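Local coordinates for protein NADH dehydrogenase, putative (Plasmodium falciparum, PDB 5JWC) that oxidises NADH by way of bound FAD and probably passes the electrons to ubiquinone, acting as a type II NADH dehydrogenase of the malaria parasite, at residues A[239-242]-A[243-247]; A[246-249]-A[250-253]; A[352-355]-A[356-359]; A[407-410]-A[411-415]; A[82-86]-A[87-91]. All coordinates share one frame; numbering follows the deposited sequence.

Along the chain interaction 5 comes first, followed by 1, 2, 3 and 4. Interaction 1 is the N-terminal cap of helix 243-255 with the loop leading into it, and interaction 2 lies further along the same helix; they share S246 and D247, their centres about 9 Å apart. Interaction 3 is the start of helix 355-361 and interaction 4 lies on helix 403-416, centres about 11 Å apart; they touch, H352 ND1 lying 2.7 Å from D414 OD2. Interaction 5, at the end of strand 83-85, is across the chain's centre from interaction 1, about 36 Å between centres, and faces the second subunit. The five thus sample the dinucleotide-binding fold, the helical insertion domain and the subunit contact.

Interaction 1 (A[239-242]-A[243-247]); sequences PTFT and QNISD
T242 caps the first turn of helix 243-255 with its side chain, its OG1 accepting the amide N-H of I245 at 3.3 Å with an N-H...O angle of 155°. T242 stands at the N-cap position, and chi1 of 68° sets OG1 between its own backbone N and carbonyl carbon, turned back over the helix start. The same oxygen is also bonded to E477, so the cap is tied to strand 476-479. A backbone bond from S246 N to T242 O (2.9 Å, 168°) closes the first helical turn.

Apolar contact comes from I245 on the buried side, where its CG2 meets CB of F241 at 3.7 Å, obliquely to the ring. Strands 460-465 and 468-473 line this side, touching F241 and I245. Separately, I245 CG1 packs against the capping oxygen, 3.4 Å from T242 OG1.

Water supplies a third link: one molecule donates to P239 O at 2.9 Å and to S246 OG at 3.0 Å. S246 OG is further bonded to L237 O. On the exposed side, Q243 NE2 reaches D247 OD1 at 2.7 Å from above the carboxylate plane.

The chemistry implies a helix start held by a side-chain cap, in which a hydroxyl accepts from an amide of the first turn, and by a water link to the incoming loop.

Interaction 2 (A[246-249]-A[250-253]); sequences SDFT and KENF
T249 and F253, one turn apart, pair through both backbone and side chains. Four consecutive i to i+4 bonds carry the turn: K250 N to S246 O (3.1 Å), E251 N to D247 O (3.0 Å), N252 N to F248 O (2.8 Å) and F253 N to T249 O (2.9 Å). Their N-H...O angles of 152° to 167° are those of a regular alpha helix. This helix, 243-255, is the crossover of a beta-alpha-beta unit between parallel strands 227-232 and 259-262.

Apolar contact is light. CG2 of T249 sits over one face of the F253 ring, 4.4 Å from CE1, and V201 of helix 198-218 touches both side chains.

A loose carboxylate-to-ring approach is separate from this: OE1 of E251 comes to the edge of the F248 ring, 4.3 Å from CD1. E251 CG is anti to its backbone N (chi1 168°), and the chain runs extended from there.

The polar ends have partners beyond these two turns. N252 ND2 bonds the carbonyls of I464 and G465, K250 NZ reaches N235 O and T262 OG1, and T249 OG1 returns to I245 O.

Interaction 3 (A[352-355]-A[356-359]); sequences HEHT and NEII
H354 meets E357 and I358, and T355 meets I359, across the opening turn of helix 355-361; H354 precedes this helix and T355 begins it. Segment 356-359 starts with N356, which is exposed and adds little beyond its link to T355.

E357 follows and carries the main side-chain contact. Its carboxylate comes to the edge of the H354 imidazole, OE2 lying 3.3 Å from CD2 and near the ring plane. The two side chains run side by side in the same direction, while ring and carboxylate planes stand 73° apart. CG of H354 is anti to its carbonyl carbon (chi1 -61°), which swings the ring to the E357 side, and chi2 of 78° then turns the CD2 edge to the carboxylate. The imidazole is held at ND1 by L350 O. Since OE2 is 4.4 Å from NE2, any charge attraction would probably be modest and depends on the histidine's unseen protonation.

I358 donates its amide to H354 O at 3.1 Å, and its CG1 packs 3.4 Å from that same oxygen.

I359 repeats the pattern one residue on: its N bonds T355 O at 2.9 Å, and CD1 crosses the methyl CG2 of T355 at 3.8 Å. The T355 hydroxyl donates to H352 O at 2.8 Å and is also bonded to H407 ND1 of helix 403-416.

These contacts are those of a helix N-terminus, with H354 at the N-cap position, in the helical insertion domain of this enzyme.

Interaction 4 (A[407-410]-A[411-415]); sequences HDYL and FEIDK
L410 and D414 meet across one turn of helix 403-416 in the helical insertion domain, where L410, F411 and I413 have the most surface buried. L410 gives its carbonyl to D414 N at 2.9 Å and 165°; the carboxylate of D414 lies alongside, OD2 3.6 Å from L410 O, and is held by H352 ND1 and L351 N. The leucine side chain itself packs on L372, T355 and I358 of neighbouring helices.

F411 donates its amide to H407 O at 2.9 Å. With CG anti to the backbone N (chi1 -177°), the ring is carried outward to meet H352 edge-to-face, while CB stays 3.3 Å from D408 O.

I413 bonds Y409 O through its amide (3.1 Å), and its CD1 crosses the Y409 ring obliquely, 4.0 Å from CE2. Y409 OH is fixed by N396 O and W391 NE1. On the exposed flank E412 N donates to D408 O at 3.1 Å, and one water bridges the pair, donating to D408 O and, at 2.7 Å, to E412 OE2.

Interaction 5 (A[82-86]-A[87-91]); sequences CTESI and RNFLR
A short 3-10 turn follows strand 83-85, which pairs antiparallel with strand 62-64, and in it F89 folds back against E84, S85 and I86. Two i to i+3 bonds define the turn: F89 N donates to I86 O at 2.9 Å (164°), and N88 N to S85 O at 3.1 Å (144°).

The F89 ring turns its edge to three oxygens. CD2 is 3.2 Å from S85 O, I86 O is near the same edge, and E84 OE2 comes to 3.6 Å from CZ. All three lie near the ring plane, where the partly positive ring C-H groups point; the carboxylate plane of E84 itself is 84° from the ring. E84 OE1 is gripped by S498 and S501, and the ring of F41 in helix 38-46 meets F89 edge-to-face.

From within the turn R87 reaches the second subunit: its NE makes a salt bridge with E173 of that subunit, and R91 NH2, further on, bonds N218 of the same neighbour. Apolar contact is slight and long, CG2 of I86 lying 4.5 Å from CD2 of L90.

Interaction 1 (A[239-242]-A[243-247])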
loop_
_atom_site.group_PDB
_atom_site.type_symbol
_atom_site.label_atom_id
_atom_site.label_comp_id
_atom_site.label_asym_id
_atom_site.label_seq_id
_atom_site.Cartn_x
_atom_site.Cartn_y
_atom_site.Cartn_z
ATOM N N PRO A 239 -25.578 20.185 -0.321
ATOM C CA PRO A 239 -26.373 21.395 -0.059
ATOM C C PRO A 239 -25.682 22.695 -0.501
ATOM O O PRO A 239 -26.373 23.676 -0.752
ATOM C CB PRO A 239 -26.571 21.367 1.467
ATOM C CG PRO A 239 -25.376 20.607 1.998
ATOM C CD PRO A 239 -25.121 19.539 0.928
ATOM N N THR A 240 -24.358 22.698 -0.638
ATOM C CA THR A 240 -23.658 23.901 -1.101
ATOM C C THR A 240 -23.634 24.055 -2.626
ATOM O O THR A 240 -23.141 25.055 -3.144
ATOM C CB THR A 240 -22.211 23.925 -0.602
ATOM O OG1 THR A 240 -21.490 22.850 -1.218
ATOM C CG2 THR A 240 -22.152 23.768 0.928
ATOM N N PHE A 241 -24.141 23.056 -3.334
ATOM C CA PHE A 241 -24.286 23.115 -4.788
ATOM C C PHE A 241 -25.687 23.676 -5.062
ATOM O O PHE A 241 -26.415 24.017 -4.126
ATOM C CB PHE A 241 -24.120 21.721 -5.428
ATOM C CG PHE A 241 -22.709 21.184 -5.406
ATOM C CD1 PHE A 241 -22.043 20.911 -6.591
ATOM C CD2 PHE A 241 -22.053 20.948 -4.209
ATOM C CE1 PHE A 241 -20.739 20.406 -6.582
ATOM C CE2 PHE A 241 -20.750 20.449 -4.187
ATOM C CZ PHE A 241 -20.091 20.179 -5.370
ATOM N N THR A 242 -26.093 23.719 -6.320
ATOM C CA THR A 242 -27.436 24.197 -6.673
ATOM C C THR A 242 -28.538 23.183 -6.382
ATOM O O THR A 242 -28.279 21.971 -6.265
ATOM C CB THR A 242 -27.510 24.568 -8.144
ATOM O OG1 THR A 242 -27.390 23.380 -8.935
ATOM C CG2 THR A 242 -26.390 25.556 -8.506
ATOM N N GLN A 243 -29.770 23.678 -6.277
ATOM C CA GLN A 243 -30.896 22.830 -5.944
ATOM C C GLN A 243 -31.100 21.764 -7.007
ATOM O O GLN A 243 -31.418 20.623 -6.688
ATOM C CB GLN A 243 -32.165 23.678 -5.753
ATOM C CG GLN A 243 -33.392 22.878 -5.307
ATOM C CD GLN A 243 -33.177 22.156 -3.972
ATOM O OE1 GLN A 243 -32.768 22.760 -2.977
ATOM N NE2 GLN A 243 -33.437 20.853 -3.959
ATOM N N ASN A 244 -30.898 22.118 -8.270
ATOM C CA ASN A 244 -31.012 21.138 -9.344
ATOM C C ASN A 244 -29.954 20.031 -9.215
ATOM O O ASN A 244 -30.231 18.858 -9.500
ATOM C CB ASN A 244 -30.896 21.812 -10.719
ATOM C CG ASN A 244 -32.214 22.407 -11.186
ATOM O OD1 ASN A 244 -33.282 21.945 -10.798
ATOM N ND2 ASN A 244 -32.143 23.422 -12.034
ATOM N N ILE A 245 -28.739 20.404 -8.802
ATOM C CA ILE A 245 -27.694 19.401 -8.588
ATOM C C ILE A 245 -28.055 18.492 -7.409
ATOM O O ILE A 245 -27.926 17.267 -7.503
ATOM C CB ILE A 245 -26.304 20.055 -8.388
ATOM C CG1 ILE A 245 -25.758 20.468 -9.760
ATOM C CG2 ILE A 245 -25.315 19.068 -7.699
ATOM C CD1 ILE A 245 -24.511 21.303 -9.723
ATOM N N SER A 246 -28.528 19.077 -6.312
ATOM C CA SER A 246 -28.980 18.280 -5.165
ATOM C C SER A 246 -30.084 17.283 -5.536
ATOM O O SER A 246 -30.036 16.115 -5.136
ATOM C CB SER A 246 -29.477 19.188 -4.040
ATOM O OG SER A 246 -28.424 19.986 -3.551
ATOM N N ASP A 247 -31.065 17.723 -6.316
ATOM C CA ASP A 247 -32.161 16.823 -6.701
ATOM C C ASP A 247 -31.656 15.716 -7.621
ATOM O O ASP A 247 -32.062 14.565 -7.501
ATOM C CB ASP A 247 -33.299 17.565 -7.411
ATOM C CG ASP A 247 -33.921 18.653 -6.569
ATOM O OD1 ASP A 247 -33.899 18.557 -5.327
ATOM O OD2 ASP A 247 -34.459 19.609 -7.173
HETATM O O HOH W 1 -28.209 22.901 -2.916
#

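Interaction 2 (A[246-249]-A[250-253])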
loop_
_atom_site.group_PDB
_atom_site.type_symbol
_atom_site.label_atom_id
_atom_site.label_comp_id
_atom_site.label_asym_id
_atom_site.label_seq_id
_atom_site.Cartn_x
_atom_site.Cartn_y
_atom_site.Cartn_z
ATOM N N SER A 246 -28.528 19.077 -6.312
ATOM C CA SER A 246 -28.980 18.280 -5.165
ATOM C C SER A 246 -30.084 17.283 -5.536
ATOM O O SER A 246 -30.036 16.115 -5.136
ATOM C CB SER A 246 -29.477 19.188 -4.040
ATOM O OG SER A 246 -28.424 19.986 -3.551
ATOM N N ASP A 247 -31.065 17.723 -6.316
ATOM C CA ASP A 247 -32.161 16.823 -6.701
ATOM C C ASP A 247 -31.656 15.716 -7.621
ATOM O O ASP A 247 -32.062 14.565 -7.501
ATOM C CB ASP A 247 -33.299 17.565 -7.411
ATOM C CG ASP A 247 -33.921 18.653 -6.569
ATOM O OD1 ASP A 247 -33.899 18.557 -5.327
ATOM O OD2 ASP A 247 -34.459 19.609 -7.173
ATOM N N PHE A 248 -30.813 16.082 -8.581
ATOM C CA PHE A 248 -30.248 15.100 -9.506
ATOM C C PHE A 248 -29.395 14.057 -8.769
ATOM O O PHE A 248 -29.430 12.866 -9.104
ATOM C CB PHE A 248 -29.416 15.790 -10.587
ATOM C CG PHE A 248 -28.716 14.841 -11.511
ATOM C CD1 PHE A 248 -29.430 13.893 -12.225
ATOM C CD2 PHE A 248 -27.342 14.901 -11.675
ATOM C CE1 PHE A 248 -28.779 13.019 -13.079
ATOM C CE2 PHE A 248 -26.691 14.042 -12.525
ATOM C CZ PHE A 248 -27.402 13.093 -13.226
ATOM N N THR A 249 -28.660 14.502 -7.755
ATOM C CA THR A 249 -27.845 13.599 -6.945
ATOM C C THR A 249 -28.699 12.593 -6.163
ATOM O O THR A 249 -28.406 11.390 -6.175
ATOM C CB THR A 249 -26.932 14.385 -5.965
ATOM O OG1 THR A 249 -26.091 15.276 -6.712
ATOM C CG2 THR A 249 -26.063 13.439 -5.172
ATOM N N LYS A 250 -29.752 13.078 -5.495
ATOM C CA LYS A 250 -30.660 12.206 -4.744
ATOM C C LYS A 250 -31.330 11.199 -5.675
ATOM O O LYS A 250 -31.517 10.028 -5.337
ATOM C CB LYS A 250 -31.751 13.028 -4.034
ATOM C CG LYS A 250 -32.870 12.163 -3.433
ATOM C CD LYS A 250 -33.713 12.931 -2.412
ATOM C CE LYS A 250 -32.885 13.603 -1.336
ATOM N NZ LYS A 250 -33.763 14.364 -0.393
ATOM N N GLU A 251 -31.706 11.677 -6.853
ATOM C CA GLU A 251 -32.324 10.835 -7.858
ATOM C C GLU A 251 -31.357 9.778 -8.392
ATOM O O GLU A 251 -31.741 8.623 -8.601
ATOM C CB GLU A 251 -32.859 11.716 -8.975
ATOM C CG GLU A 251 -33.277 11.023 -10.237
ATOM C CD GLU A 251 -33.704 12.041 -11.282
ATOM O OE1 GLU A 251 -33.242 11.955 -12.447
ATOM O OE2 GLU A 251 -34.486 12.953 -10.907
ATOM N N ASN A 252 -30.106 10.167 -8.616
ATOM C CA ASN A 252 -29.119 9.206 -9.078
ATOM C C ASN A 252 -28.910 8.131 -7.992
ATOM O O ASN A 252 -28.833 6.942 -8.294
ATOM C CB ASN A 252 -27.803 9.904 -9.434
ATOM C CG ASN A 252 -26.950 9.088 -10.385
ATOM O OD1 ASN A 252 -27.462 8.513 -11.347
ATOM N ND2 ASN A 252 -25.642 9.013 -10.110
ATOM N N PHE A 253 -28.856 8.553 -6.728
ATOM C CA PHE A 253 -28.679 7.615 -5.618
ATOM C C PHE A 253 -29.882 6.658 -5.505
ATOM O O PHE A 253 -29.691 5.453 -5.364
ATOM C CB PHE A 253 -28.440 8.361 -4.289
ATOM C CG PHE A 253 -26.989 8.787 -4.067
ATOM C CD1 PHE A 253 -26.087 8.845 -5.130
ATOM C CD2 PHE A 253 -26.530 9.096 -2.797
ATOM C CE1 PHE A 253 -24.744 9.216 -4.925
ATOM C CE2 PHE A 253 -25.187 9.471 -2.573
ATOM C CZ PHE A 253 -24.298 9.527 -3.645
#

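Interaction 3 (A[352-355]-A[356-359])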
loop_
_atom_site.group_PDB
_atom_site.type_symbol
_atom_site.label_atom_id
_atom_site.label_comp_id
_atom_site.label_asym_id
_atom_site.label_seq_id
_atom_site.Cartn_x
_atom_site.Cartn_y
_atom_site.Cartn_z
ATOM N N HIS A 352 -15.316 50.789 9.087
ATOM C CA HIS A 352 -15.974 51.821 9.873
ATOM C C HIS A 352 -15.017 52.513 10.854
ATOM O O HIS A 352 -15.329 53.590 11.354
ATOM C CB HIS A 352 -17.215 51.266 10.592
ATOM C CG HIS A 352 -16.941 50.439 11.811
ATOM N ND1 HIS A 352 -16.780 49.071 11.761
ATOM C CD2 HIS A 352 -16.916 50.769 13.125
ATOM C CE1 HIS A 352 -16.612 48.601 12.992
ATOM N NE2 HIS A 352 -16.692 49.616 13.831
ATOM N N GLU A 353 -13.846 51.925 11.094
ATOM C CA GLU A 353 -12.825 52.597 11.894
ATOM C C GLU A 353 -11.980 53.523 11.046
ATOM O O GLU A 353 -11.060 54.151 11.561
ATOM C CB GLU A 353 -11.919 51.588 12.599
ATOM C CG GLU A 353 -12.614 50.805 13.683
ATOM C CD GLU A 353 -11.684 49.828 14.380
ATOM O OE1 GLU A 353 -10.583 49.550 13.839
ATOM O OE2 GLU A 353 -12.055 49.345 15.472
ATOM N N HIS A 354 -12.303 53.631 9.759
ATOM C CA HIS A 354 -11.583 54.534 8.865
ATOM C C HIS A 354 -12.547 55.360 8.011
ATOM O O HIS A 354 -12.241 55.728 6.877
ATOM C CB HIS A 354 -10.609 53.742 7.977
ATOM C CG HIS A 354 -9.559 53.008 8.752
ATOM N ND1 HIS A 354 -9.808 51.822 9.412
ATOM C CD2 HIS A 354 -8.265 53.318 9.018
ATOM C CE1 HIS A 354 -8.712 51.424 10.033
ATOM N NE2 HIS A 354 -7.762 52.312 9.811
ATOM N N THR A 355 -13.713 55.651 8.578
ATOM C CA THR A 355 -14.781 56.339 7.860
ATOM C C THR A 355 -14.319 57.651 7.210
ATOM O O THR A 355 -14.465 57.836 5.998
ATOM C CB THR A 355 -15.967 56.619 8.801
ATOM O OG1 THR A 355 -16.290 55.427 9.540
ATOM C CG2 THR A 355 -17.193 57.075 8.009
ATOM N N ASN A 356 -13.729 58.544 8.001
ATOM C CA ASN A 356 -13.291 59.835 7.472
ATOM C C ASN A 356 -12.270 59.728 6.360
ATOM O O ASN A 356 -12.327 60.481 5.381
ATOM C CB ASN A 356 -12.736 60.706 8.589
ATOM C CG ASN A 356 -13.775 60.998 9.648
ATOM O OD1 ASN A 356 -14.946 61.233 9.333
ATOM N ND2 ASN A 356 -13.358 60.985 10.910
ATOM N N GLU A 357 -11.340 58.791 6.497
ATOM C CA GLU A 357 -10.348 58.584 5.445
ATOM C C GLU A 357 -11.010 58.168 4.143
ATOM O O GLU A 357 -10.641 58.628 3.063
ATOM C CB GLU A 357 -9.331 57.532 5.871
ATOM C CG GLU A 357 -8.486 57.971 7.036
ATOM C CD GLU A 357 -7.662 56.841 7.607
ATOM O OE1 GLU A 357 -6.893 56.220 6.838
ATOM O OE2 GLU A 357 -7.787 56.575 8.824
ATOM N N ILE A 358 -11.985 57.271 4.249
ATOM C CA ILE A 358 -12.681 56.785 3.065
ATOM C C ILE A 358 -13.508 57.900 2.431
ATOM O O ILE A 358 -13.536 58.045 1.212
ATOM C CB ILE A 358 -13.555 55.566 3.401
ATOM C CG1 ILE A 358 -12.645 54.379 3.732
ATOM C CG2 ILE A 358 -14.449 55.204 2.227
ATOM C CD1 ILE A 358 -13.349 53.243 4.379
ATOM N N ILE A 359 -14.183 58.687 3.259
ATOM C CA ILE A 359 -14.946 59.832 2.756
ATOM C C ILE A 359 -14.076 60.756 1.895
ATOM O O ILE A 359 -14.457 61.109 0.780
ATOM C CB ILE A 359 -15.584 60.625 3.910
ATOM C CG1 ILE A 359 -16.751 59.822 4.491
ATOM C CG2 ILE A 359 -16.089 61.981 3.426
ATOM C CD1 ILE A 359 -17.176 60.246 5.873
#

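Interaction 4 (A[407-410]-A[411-415])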
loop_
_atom_site.group_PDB
_atom_site.type_symbol
_atom_site.label_atom_id
_atom_site.label_comp_id
_atom_site.label_asym_id
_atom_site.label_seq_id
_atom_site.Cartn_x
_atom_site.Cartn_y
_atom_site.Cartn_z
ATOM N N HIS A 407 -20.960 55.836 7.891
ATOM C CA HIS A 407 -20.311 55.051 8.924
ATOM C C HIS A 407 -21.100 53.762 9.184
ATOM O O HIS A 407 -20.535 52.664 9.207
ATOM C CB HIS A 407 -20.183 55.888 10.197
ATOM C CG HIS A 407 -19.752 55.112 11.402
ATOM N ND1 HIS A 407 -18.427 54.978 11.765
ATOM C CD2 HIS A 407 -20.467 54.417 12.319
ATOM C CE1 HIS A 407 -18.346 54.250 12.864
ATOM N NE2 HIS A 407 -19.568 53.894 13.221
ATOM N N ASP A 408 -22.410 53.894 9.368
ATOM C CA ASP A 408 -23.253 52.730 9.628
ATOM C C ASP A 408 -23.276 51.757 8.446
ATOM O O ASP A 408 -23.336 50.546 8.636
ATOM C CB ASP A 408 -24.681 53.163 9.964
ATOM C CG ASP A 408 -24.775 53.882 11.296
ATOM O OD1 ASP A 408 -23.810 53.822 12.092
ATOM O OD2 ASP A 408 -25.832 54.487 11.554
ATOM N N TYR A 409 -23.241 52.297 7.237
ATOM C CA TYR A 409 -23.210 51.500 6.023
ATOM C C TYR A 409 -21.908 50.703 5.943
ATOM O O TYR A 409 -21.925 49.509 5.657
ATOM C CB TYR A 409 -23.351 52.386 4.791
ATOM C CG TYR A 409 -23.488 51.625 3.484
ATOM C CD1 TYR A 409 -24.565 50.768 3.264
ATOM C CD2 TYR A 409 -22.568 51.793 2.454
ATOM C CE1 TYR A 409 -24.713 50.087 2.054
ATOM C CE2 TYR A 409 -22.702 51.115 1.245
ATOM C CZ TYR A 409 -23.774 50.261 1.050
ATOM O OH TYR A 409 -23.906 49.582 -0.156
ATOM N N LEU A 410 -20.783 51.382 6.165
ATOM C CA LEU A 410 -19.481 50.723 6.187
ATOM C C LEU A 410 -19.467 49.619 7.236
ATOM O O LEU A 410 -18.943 48.531 7.002
ATOM C CB LEU A 410 -18.359 51.716 6.474
ATOM C CG LEU A 410 -18.129 52.820 5.449
ATOM C CD1 LEU A 410 -17.007 53.738 5.938
ATOM C CD2 LEU A 410 -17.833 52.273 4.063
ATOM N N PHE A 411 -20.044 49.915 8.395
ATOM C CA PHE A 411 -20.160 48.937 9.454
ATOM C C PHE A 411 -20.903 47.688 8.970
ATOM O O PHE A 411 -20.557 46.565 9.355
ATOM C CB PHE A 411 -20.871 49.549 10.664
ATOM C CG PHE A 411 -20.980 48.625 11.845
ATOM C CD1 PHE A 411 -20.018 48.625 12.833
ATOM C CD2 PHE A 411 -22.068 47.775 11.978
ATOM C CE1 PHE A 411 -20.120 47.783 13.921
ATOM C CE2 PHE A 411 -22.175 46.933 13.061
ATOM C CZ PHE A 411 -21.198 46.936 14.033
ATOM N N GLU A 412 -21.924 47.872 8.134
ATOM C CA GLU A 412 -22.665 46.718 7.625
ATOM C C GLU A 412 -21.794 45.883 6.693
ATOM O O GLU A 412 -21.893 44.653 6.682
ATOM C CB GLU A 412 -23.953 47.146 6.905
ATOM C CG GLU A 412 -25.046 47.680 7.845
ATOM C CD GLU A 412 -25.378 46.713 8.985
ATOM O OE1 GLU A 412 -25.566 45.505 8.709
ATOM O OE2 GLU A 412 -25.461 47.153 10.158
ATOM N N ILE A 413 -20.955 46.544 5.908
ATOM C CA ILE A 413 -20.024 45.811 5.049
ATOM C C ILE A 413 -19.007 45.014 5.889
ATOM O O ILE A 413 -18.733 43.847 5.577
ATOM C CB ILE A 413 -19.307 46.748 4.073
ATOM C CG1 ILE A 413 -20.351 47.567 3.290
ATOM C CG2 ILE A 413 -18.409 45.948 3.101
ATOM C CD1 ILE A 413 -19.758 48.578 2.317
ATOM N N ASP A 414 -18.475 45.629 6.950
ATOM C CA ASP A 414 -17.566 44.935 7.864
ATOM C C ASP A 414 -18.212 43.685 8.413
ATOM O O ASP A 414 -17.624 42.603 8.407
ATOM C CB ASP A 414 -17.161 45.825 9.040
ATOM C CG ASP A 414 -16.235 46.951 8.630
ATOM O OD1 ASP A 414 -15.482 46.785 7.658
ATOM O OD2 ASP A 414 -16.256 48.008 9.294
ATOM N N LYS A 415 -19.432 43.854 8.897
ATOM C CA LYS A 415 -20.180 42.789 9.536
ATOM C C LYS A 415 -20.492 41.640 8.563
ATOM O O LYS A 415 -20.512 40.474 8.953
ATOM C CB LYS A 415 -21.454 43.397 10.129
ATOM C CG LYS A 415 -22.292 42.510 10.991
ATOM C CD LYS A 415 -23.372 43.373 11.654
ATOM C CE LYS A 415 -24.488 42.540 12.253
ATOM N NZ LYS A 415 -25.266 41.856 11.184
HETATM O O HOH W 2 -24.902 49.685 10.919
#

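Interaction 5 (A[82-86]-A[87-91])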
loop_
_atom_site.group_PDB
_atom_site.type_symbol
_atom_site.label_atom_id
_atom_site.label_comp_id
_atom_site.label_asym_id
_atom_site.label_seq_id
_atom_site.Cartn_x
_atom_site.Cartn_y
_atom_site.Cartn_z
ATOM N N CYS A 82 -2.426 10.277 -5.362
ATOM C CA CYS A 82 -2.944 11.121 -4.286
ATOM C C CYS A 82 -1.898 11.716 -3.339
ATOM O O CYS A 82 -2.262 12.370 -2.353
ATOM C CB CYS A 82 -3.927 10.319 -3.430
ATOM S SG CYS A 82 -5.320 9.652 -4.283
ATOM N N THR A 83 -0.617 11.465 -3.594
ATOM C CA THR A 83 0.431 11.967 -2.697
ATOM C C THR A 83 1.588 12.596 -3.455
ATOM O O THR A 83 1.790 12.341 -4.650
ATOM C CB THR A 83 1.027 10.849 -1.806
ATOM O OG1 THR A 83 1.378 9.744 -2.634
ATOM C CG2 THR A 83 0.038 10.357 -0.750
ATOM N N GLU A 84 2.333 13.435 -2.744
ATOM C CA GLU A 84 3.637 13.914 -3.206
ATOM C C GLU A 84 4.602 13.852 -2.029
ATOM O O GLU A 84 4.271 14.309 -0.934
ATOM C CB GLU A 84 3.576 15.358 -3.723
ATOM C CG GLU A 84 2.544 15.633 -4.799
ATOM C CD GLU A 84 2.938 15.059 -6.153
ATOM O OE1 GLU A 84 2.186 15.251 -7.134
ATOM O OE2 GLU A 84 4.001 14.419 -6.237
ATOM N N SER A 85 5.791 13.300 -2.237
ATOM C CA SER A 85 6.812 13.321 -1.190
ATOM C C SER A 85 7.438 14.709 -1.082
ATOM O O SER A 85 7.916 15.254 -2.068
ATOM C CB SER A 85 7.903 12.287 -1.481
ATOM O OG SER A 85 7.434 10.972 -1.230
ATOM N N ILE A 86 7.450 15.268 0.117
ATOM C CA ILE A 86 7.975 16.614 0.308
ATOM C C ILE A 86 9.417 16.759 -0.191
ATOM O O ILE A 86 9.747 17.727 -0.877
ATOM C CB ILE A 86 7.925 17.022 1.774
ATOM C CG1 ILE A 86 6.479 16.984 2.284
ATOM C CG2 ILE A 86 8.498 18.437 1.941
ATOM C CD1 ILE A 86 5.533 17.866 1.497
ATOM N N ARG A 87 10.270 15.786 0.123
ATOM C CA ARG A 87 11.693 15.924 -0.233
ATOM C C ARG A 87 11.944 16.028 -1.731
ATOM O O ARG A 87 12.981 16.540 -2.143
ATOM C CB ARG A 87 12.521 14.779 0.362
ATOM C CG ARG A 87 12.563 14.867 1.856
ATOM C CD ARG A 87 13.602 13.964 2.485
ATOM N NE ARG A 87 13.567 14.114 3.936
ATOM C CZ ARG A 87 14.131 15.124 4.605
ATOM N NH1 ARG A 87 14.786 16.095 3.957
ATOM N NH2 ARG A 87 14.040 15.168 5.925
ATOM N N ASN A 88 10.997 15.583 -2.551
ATOM C CA ASN A 88 11.139 15.727 -4.008
ATOM C C ASN A 88 11.088 17.162 -4.493
ATOM O O ASN A 88 11.405 17.434 -5.649
ATOM C CB ASN A 88 10.036 14.958 -4.746
ATOM C CG ASN A 88 10.279 13.478 -4.785
ATOM O OD1 ASN A 88 11.386 13.014 -4.517
ATOM N ND2 ASN A 88 9.237 12.716 -5.114
ATOM N N PHE A 89 10.658 18.080 -3.633
ATOM C CA PHE A 89 10.448 19.462 -4.062
ATOM C C PHE A 89 11.320 20.429 -3.274
ATOM O O PHE A 89 11.017 21.617 -3.203
ATOM C CB PHE A 89 8.956 19.844 -3.912
ATOM C CG PHE A 89 8.030 18.928 -4.664
ATOM C CD1 PHE A 89 7.575 19.262 -5.934
ATOM C CD2 PHE A 89 7.653 17.717 -4.120
ATOM C CE1 PHE A 89 6.736 18.397 -6.637
ATOM C CE2 PHE A 89 6.812 16.839 -4.818
ATOM C CZ PHE A 89 6.355 17.184 -6.082
ATOM N N LEU A 90 12.388 19.921 -2.662
ATOM C CA LEU A 90 13.254 20.763 -1.834
ATOM C C LEU A 90 14.415 21.367 -2.599
ATOM O O LEU A 90 15.080 22.266 -2.094
ATOM C CB LEU A 90 13.799 19.981 -0.634
ATOM C CG LEU A 90 12.838 19.616 0.496
ATOM C CD1 LEU A 90 13.554 18.854 1.597
ATOM C CD2 LEU A 90 12.151 20.874 1.076
ATOM N N ARG A 91 14.665 20.883 -3.808
ATOM C CA ARG A 91 15.824 21.333 -4.583
ATOM C C ARG A 91 15.359 22.023 -5.860
ATOM O O ARG A 91 15.001 21.369 -6.824
ATOM C CB ARG A 91 16.759 20.153 -4.910
ATOM C CG ARG A 91 17.336 19.473 -3.670
ATOM C CD ARG A 91 17.948 18.095 -3.959
ATOM N NE ARG A 91 17.006 17.177 -4.594
ATOM C CZ ARG A 91 16.073 16.498 -3.930
ATOM N NH1 ARG A 91 15.945 16.655 -2.613
ATOM N NH2 ARG A 91 15.260 15.673 -4.580
#